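Local coordinates for protein E1 (Kluyveromyces marxianus, PDB 3VX6) that acts as an E1-like enzyme of autophagy, activating the ubiquitin-like ATG12 for conjugation with ATG5 and ATG8 for conjugation with phosphatidylethanolamine, at residues 86-89 with 90-93; 19-22 with 23-27. All blocks are in the same frame, centred on the assembly; numbering follows the deposited sequence.

Contact 1. Residues 86-89 with 90-93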
ATOM      1  N   PHE A  86       3.483  -5.139  19.356  1.00 39.05           N
ATOM      2  CA  PHE A  86       3.750  -6.243  20.268  1.00 39.67           C
ATOM      3  C   PHE A  86       4.114  -5.703  21.655  1.00 41.17           C
ATOM      4  O   PHE A  86       4.661  -4.599  21.792  1.00 41.52           O
ATOM      5  CB  PHE A  86       4.877  -7.109  19.715  1.00 38.24           C
ATOM      6  CG  PHE A  86       4.480  -7.883  18.509  1.00 38.26           C
ATOM      7  CD1 PHE A  86       3.587  -8.946  18.619  1.00 39.01           C
ATOM      8  CD2 PHE A  86       4.932  -7.512  17.248  1.00 37.79           C
ATOM      9  CE1 PHE A  86       3.148  -9.629  17.491  1.00 38.07           C
ATOM     10  CE2 PHE A  86       4.502  -8.181  16.117  1.00 37.41           C
ATOM     11  CZ  PHE A  86       3.602  -9.247  16.240  1.00 39.04           C
ATOM     12  N   ASN A  87       3.793  -6.481  22.683  1.00 42.40           N
ATOM     13  CA  ASN A  87       4.050  -6.079  24.057  1.00 43.75           C
ATOM     14  C   ASN A  87       5.444  -6.426  24.542  1.00 42.87           C
ATOM     15  O   ASN A  87       5.924  -5.855  25.518  1.00 43.12           O
ATOM     16  CB  ASN A  87       2.992  -6.690  24.990  1.00 47.21           C
ATOM     17  CG  ASN A  87       2.680  -8.153  24.663  1.00 51.50           C
ATOM     18  OD1 ASN A  87       3.153  -8.708  23.658  1.00 52.41           O
ATOM     19  ND2 ASN A  87       1.862  -8.779  25.507  1.00 51.60           N
ATOM     20  N   THR A  88       6.103  -7.355  23.865  1.00 40.69           N
ATOM     21  CA  THR A  88       7.443  -7.723  24.279  1.00 41.95           C
ATOM     22  C   THR A  88       8.355  -7.778  23.072  1.00 42.38           C
ATOM     23  O   THR A  88       7.901  -8.058  21.959  1.00 43.80           O
ATOM     24  CB  THR A  88       7.479  -9.098  24.999  1.00 42.50           C
ATOM     25  OG1 THR A  88       7.743 -10.139  24.050  1.00 44.02           O
ATOM     26  CG2 THR A  88       6.154  -9.371  25.690  1.00 43.16           C
ATOM     27  N   ILE A  89       9.638  -7.499  23.297  1.00 41.46           N
ATOM     28  CA  ILE A  89      10.636  -7.510  22.232  1.00 40.26           C
ATOM     29  C   ILE A  89      10.750  -8.905  21.618  1.00 40.24           C
ATOM     30  O   ILE A  89      10.965  -9.048  20.421  1.00 41.41           O
ATOM     31  CB  ILE A  89      12.032  -7.078  22.768  1.00 41.12           C
ATOM     32  CG1 ILE A  89      13.018  -6.885  21.613  1.00 43.33           C
ATOM     33  CG2 ILE A  89      12.591  -8.140  23.699  1.00 39.26           C
ATOM     34  CD1 ILE A  89      12.833  -5.602  20.841  1.00 46.48           C
ATOM     35  N   GLU A  90      10.602  -9.937  22.439  1.00 41.02           N
ATOM     36  CA  GLU A  90      10.696 -11.306  21.953  1.00 41.83           C
ATOM     37  C   GLU A  90       9.521 -11.651  21.052  1.00 41.22           C
ATOM     38  O   GLU A  90       9.695 -12.320  20.034  1.00 41.02           O
ATOM     39  CB  GLU A  90      10.771 -12.292  23.121  1.00 43.73           C
ATOM     40  CG  GLU A  90      12.035 -12.163  23.953  1.00 46.21           C
ATOM     41  CD  GLU A  90      11.852 -11.305  25.199  1.00 49.04           C
ATOM     42  OE1 GLU A  90      11.068 -10.327  25.171  1.00 49.49           O
ATOM     43  OE2 GLU A  90      12.515 -11.603  26.217  1.00 52.00           O
ATOM     44  N   LEU A  91       8.326 -11.199  21.424  1.00 39.90           N
ATOM     45  CA  LEU A  91       7.143 -11.447  20.613  1.00 38.11           C
ATOM     46  C   LEU A  91       7.305 -10.737  19.281  1.00 37.69           C
ATOM     47  O   LEU A  91       6.897 -11.234  18.227  1.00 37.00           O
ATOM     48  CB  LEU A  91       5.895 -10.953  21.337  1.00 37.12           C
ATOM     49  CG  LEU A  91       5.516 -11.975  22.405  1.00 38.24           C
ATOM     50  CD1 LEU A  91       4.173 -11.650  23.051  1.00 36.71           C
ATOM     51  CD2 LEU A  91       5.475 -13.342  21.730  1.00 37.17           C
ATOM     52  N   PHE A  92       7.914  -9.560  19.348  1.00 38.25           N
ATOM     53  CA  PHE A  92       8.181  -8.757  18.170  1.00 36.83           C
ATOM     54  C   PHE A  92       9.225  -9.493  17.335  1.00 36.10           C
ATOM     55  O   PHE A  92       9.056  -9.669  16.136  1.00 35.90           O
ATOM     56  CB  PHE A  92       8.702  -7.385  18.597  1.00 36.71           C
ATOM     57  CG  PHE A  92       9.054  -6.492  17.454  1.00 35.95           C
ATOM     58  CD1 PHE A  92       8.064  -5.778  16.775  1.00 34.93           C
ATOM     59  CD2 PHE A  92      10.375  -6.371  17.042  1.00 34.56           C
ATOM     60  CE1 PHE A  92       8.385  -4.951  15.699  1.00 33.21           C
ATOM     61  CE2 PHE A  92      10.709  -5.550  15.970  1.00 36.11           C
ATOM     62  CZ  PHE A  92       9.707  -4.837  15.295  1.00 34.92           C
ATOM     63  N   LYS A  93      10.301  -9.938  17.974  1.00 36.95           N
ATOM     64  CA  LYS A  93      11.341 -10.657  17.254  1.00 38.44           C
ATOM     65  C   LYS A  93      10.849 -12.002  16.730  1.00 39.37           C
ATOM     66  O   LYS A  93      11.177 -12.399  15.611  1.00 40.67           O
ATOM     67  CB  LYS A  93      12.568 -10.856  18.145  1.00 37.35           C
ATOM     68  CG  LYS A  93      13.210  -9.555  18.537  1.00 41.35           C
ATOM     69  CD  LYS A  93      14.543  -9.750  19.224  1.00 45.89           C
ATOM     70  CE  LYS A  93      15.117  -8.382  19.620  1.00 49.80           C
ATOM     71  NZ  LYS A  93      16.578  -8.408  19.950  1.00 50.23           N
TER

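Contact 2. Residues 19-22 with 23-27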
ATOM      1  N   VAL A  19       8.388   7.845  10.547  1.00 47.83           N
ATOM      2  CA  VAL A  19       7.743   7.877  11.837  1.00 46.69           C
ATOM      3  C   VAL A  19       8.399   8.924  12.723  1.00 45.49           C
ATOM      4  O   VAL A  19       9.470   8.710  13.300  1.00 43.38           O
ATOM      5  CB  VAL A  19       7.770   6.486  12.504  1.00 46.46           C
ATOM      6  CG1 VAL A  19       7.235   5.449  11.536  1.00 47.02           C
ATOM      7  CG2 VAL A  19       9.175   6.122  12.917  1.00 49.53           C
ATOM      8  N   ASP A  20       7.754  10.080  12.793  1.00 45.53           N
ATOM      9  CA  ASP A  20       8.234  11.156  13.635  1.00 47.67           C
ATOM     10  C   ASP A  20       8.163  10.598  15.053  1.00 47.60           C
ATOM     11  O   ASP A  20       7.291   9.774  15.355  1.00 44.35           O
ATOM     12  CB  ASP A  20       7.322  12.383  13.512  1.00 50.01           C
ATOM     13  CG  ASP A  20       7.853  13.583  14.276  1.00 52.39           C
ATOM     14  OD1 ASP A  20       8.033  13.478  15.512  1.00 54.79           O
ATOM     15  OD2 ASP A  20       8.095  14.633  13.639  1.00 53.83           O
ATOM     16  N   SER A  21       9.080  11.031  15.917  1.00 47.29           N
ATOM     17  CA  SER A  21       9.077  10.553  17.294  1.00 47.00           C
ATOM     18  C   SER A  21       7.684  10.765  17.876  1.00 44.89           C
ATOM     19  O   SER A  21       7.273  10.047  18.787  1.00 43.44           O
ATOM     20  CB  SER A  21      10.123  11.298  18.133  1.00 46.85           C
ATOM     21  OG  SER A  21       9.761  12.652  18.332  1.00 49.55           O
ATOM     22  N   SER A  22       6.953  11.725  17.313  1.00 44.16           N
ATOM     23  CA  SER A  22       5.603  12.041  17.763  1.00 44.49           C
ATOM     24  C   SER A  22       4.621  10.898  17.547  1.00 46.29           C
ATOM     25  O   SER A  22       3.521  10.909  18.103  1.00 48.58           O
ATOM     26  CB  SER A  22       5.081  13.284  17.051  1.00 43.14           C
ATOM     27  OG  SER A  22       4.783  13.019  15.700  1.00 43.89           O
ATOM     28  N   PHE A  23       5.007   9.924  16.727  1.00 46.26           N
ATOM     29  CA  PHE A  23       4.160   8.769  16.456  1.00 45.05           C
ATOM     30  C   PHE A  23       4.303   7.776  17.584  1.00 46.75           C
ATOM     31  O   PHE A  23       3.321   7.208  18.048  1.00 45.96           O
ATOM     32  CB  PHE A  23       4.568   8.087  15.158  1.00 43.25           C
ATOM     33  CG  PHE A  23       3.839   6.802  14.903  1.00 41.14           C
ATOM     34  CD1 PHE A  23       4.379   5.590  15.309  1.00 39.33           C
ATOM     35  CD2 PHE A  23       2.606   6.805  14.255  1.00 39.84           C
ATOM     36  CE1 PHE A  23       3.707   4.404  15.074  1.00 39.76           C
ATOM     37  CE2 PHE A  23       1.926   5.624  14.014  1.00 40.04           C
ATOM     38  CZ  PHE A  23       2.475   4.418  14.422  1.00 39.85           C
ATOM     39  N   PHE A  24       5.545   7.552  18.001  1.00 48.88           N
ATOM     40  CA  PHE A  24       5.827   6.640  19.092  1.00 51.44           C
ATOM     41  C   PHE A  24       5.486   7.320  20.391  1.00 53.06           C
ATOM     42  O   PHE A  24       5.234   6.663  21.396  1.00 54.28           O
ATOM     43  CB  PHE A  24       7.286   6.224  19.077  1.00 52.74           C
ATOM     44  CG  PHE A  24       7.583   5.194  18.050  1.00 55.59           C
ATOM     45  CD1 PHE A  24       8.494   5.446  17.036  1.00 56.74           C
ATOM     46  CD2 PHE A  24       6.906   3.979  18.062  1.00 54.96           C
ATOM     47  CE1 PHE A  24       8.723   4.507  16.052  1.00 57.60           C
ATOM     48  CE2 PHE A  24       7.128   3.039  17.086  1.00 55.27           C
ATOM     49  CZ  PHE A  24       8.033   3.300  16.081  1.00 57.00           C
ATOM     50  N   HIS A  25       5.495   8.646  20.367  1.00 53.24           N
ATOM     51  CA  HIS A  25       5.132   9.402  21.536  1.00 54.60           C
ATOM     52  C   HIS A  25       3.640   9.165  21.642  1.00 54.55           C
ATOM     53  O   HIS A  25       3.125   8.860  22.707  1.00 54.38           O
ATOM     54  CB  HIS A  25       5.431  10.888  21.334  1.00 57.54           C
ATOM     55  CG  HIS A  25       6.757  11.321  21.888  1.00 60.83           C
ATOM     56  ND1 HIS A  25       7.943  10.692  21.570  1.00 61.18           N
ATOM     57  CD2 HIS A  25       7.082  12.334  22.726  1.00 62.64           C
ATOM     58  CE1 HIS A  25       8.942  11.297  22.187  1.00 60.93           C
ATOM     59  NE2 HIS A  25       8.448  12.296  22.894  1.00 63.86           N
ATOM     60  N   GLU A  26       2.954   9.277  20.514  1.00 55.01           N
ATOM     61  CA  GLU A  26       1.517   9.068  20.487  1.00 57.08           C
ATOM     62  C   GLU A  26       1.216   7.592  20.713  1.00 58.32           C
ATOM     63  O   GLU A  26       0.262   7.250  21.406  1.00 59.23           O
ATOM     64  CB  GLU A  26       0.934   9.537  19.148  1.00 57.81           C
ATOM     65  CG  GLU A  26      -0.583   9.376  19.011  1.00 58.37           C
ATOM     66  CD  GLU A  26      -1.386  10.179  20.034  1.00 59.68           C
ATOM     67  OE1 GLU A  26      -0.780  10.914  20.849  1.00 60.86           O
ATOM     68  OE2 GLU A  26      -2.633  10.075  20.018  1.00 58.48           O
ATOM     69  N   LEU A  27       2.025   6.714  20.130  1.00 59.09           N
ATOM     70  CA  LEU A  27       1.809   5.288  20.318  1.00 59.30           C
ATOM     71  C   LEU A  27       1.940   5.049  21.798  1.00 60.04           C
ATOM     72  O   LEU A  27       1.124   4.356  22.395  1.00 62.05           O
ATOM     73  CB  LEU A  27       2.855   4.452  19.570  1.00 58.62           C
ATOM     74  CG  LEU A  27       2.815   2.942  19.849  1.00 57.01           C
ATOM     75  CD1 LEU A  27       1.414   2.404  19.608  1.00 55.94           C
ATOM     76  CD2 LEU A  27       3.813   2.232  18.965  1.00 55.90           C
TER

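Contact 1. Residues 86-89 with 90-93
Two first torsions bring Phe86 and Phe92 together: Phe86 holds CG opposite its own carbonyl carbon (chi1 -70°), while Phe92 sends CG away from its backbone N (chi1 178°). The side chains cross at about a right angle, with Phe86 CD2 3.6 Å from Phe92 CD1. They meet at an N-capped helix start, where strand 78-86 turns into helix 89-94 and Thr88 takes the N-cap position. Thr88 OG1 accepts from Leu91 N at 2.9 Å, a nearly straight bond (163° at the hydrogen) that gives one of the first-turn amides a side-chain acceptor. The regular helical ladder starts from the same residue: Phe92 N donates to Thr88 O at 3.0 Å, and the next rung runs from Lys93 N to Ile89 O.

Leu91 leans back across the turn. Its CG lies by the Thr88 hydroxyl oxygen OG1, at 3.3 Å, while its CD1 lies by OD1 of Asn87, whose amide nitrogen is tied elsewhere, to Leu37 O. The Leu91 carbonyl is used differently: its O sits 4.0 Å above the plane of the Phe86 ring, over its centre, so the ring lies under the first turn of backbone. Phe92 goes on inward and packs on Ile126 and Phe128 of strand 123-130 and on Tyr137 of strand 135-144, which Ile89 also touches, so the helix start is seated on the sheet through Phe92 and Ile89.

On the other flank, the extended chain of Lys93 passes at a slant across Ile89, carrying its methylenes over the isoleucine before the ammonium group; Lys93 CE comes nearest to Ile89 CG1, at 3.3 Å, with Ile89 CD1 at 3.8 Å.

Contact 2. Residues 19-22 with 23-27
Val19 lays its CG2 methyl against the ring of Phe24, 3.6 Å from CE1, the two side chains meeting at a slant. With CG1 anti to the carbonyl carbon (chi1 -51°), CG2 falls between the backbone N and the carbonyl carbon of Val19, and it is this branch that meets the ring. Phe23 covers one face of the same ring, its CD1 standing 4.0 Å above the plane of Phe24 and over the ring centre. Beyond the valine, Phe24 meets Tyr138 edge-to-face, and Phe23 stacks on Phe67, so both aromatics are buried.

Between Val19 and these rings the chain passes from strand 16-19 into helix 21-33, and Asp20 is the N-cap. Its OD1 accepts from Ser22 N at 2.7 Å, closing an Asx turn, although the placement of that nitrogen is less certain. The hydroxyls of Ser21 and Ser22 each add a weak hydrogen bond to the same OD1, so one carboxylate oxygen gathers three donors at the helix start. The negative charge would be expected to suit the amino end of the helix dipole.

Backbone bonds take over from there. Phe23 N reaches Asp20 O at 2.7 Å, close to linear at the hydrogen (167°). Glu26 N donates to Ser22 O at 3.0 Å, and His25 N to Ser21 O at 2.8 Å. The His25 ring folds back over Ser21, its ND1 4.1 Å from Ser21 CB, and both residues touch Leu277.

How the contacts relate
From the N terminus, contact 2 comes first, at the exit of strand 16-19 into helix 21-33. The chain then builds strands 40-47, 59-62 and 78-86 before contact 1 turns it out of the last of these into helix 89-94. Each contact closes just a short local turn; they follow in series, neither nesting nor crossing, with centres about 18 Å apart. What joins them is the sheet between: residues 19-27 pack on Met125 and Ser127, residues 86-93 on Ile126 and Phe128 of the same strand. Those neighbouring positions place the two capped helix starts on opposite faces of strand 123-130.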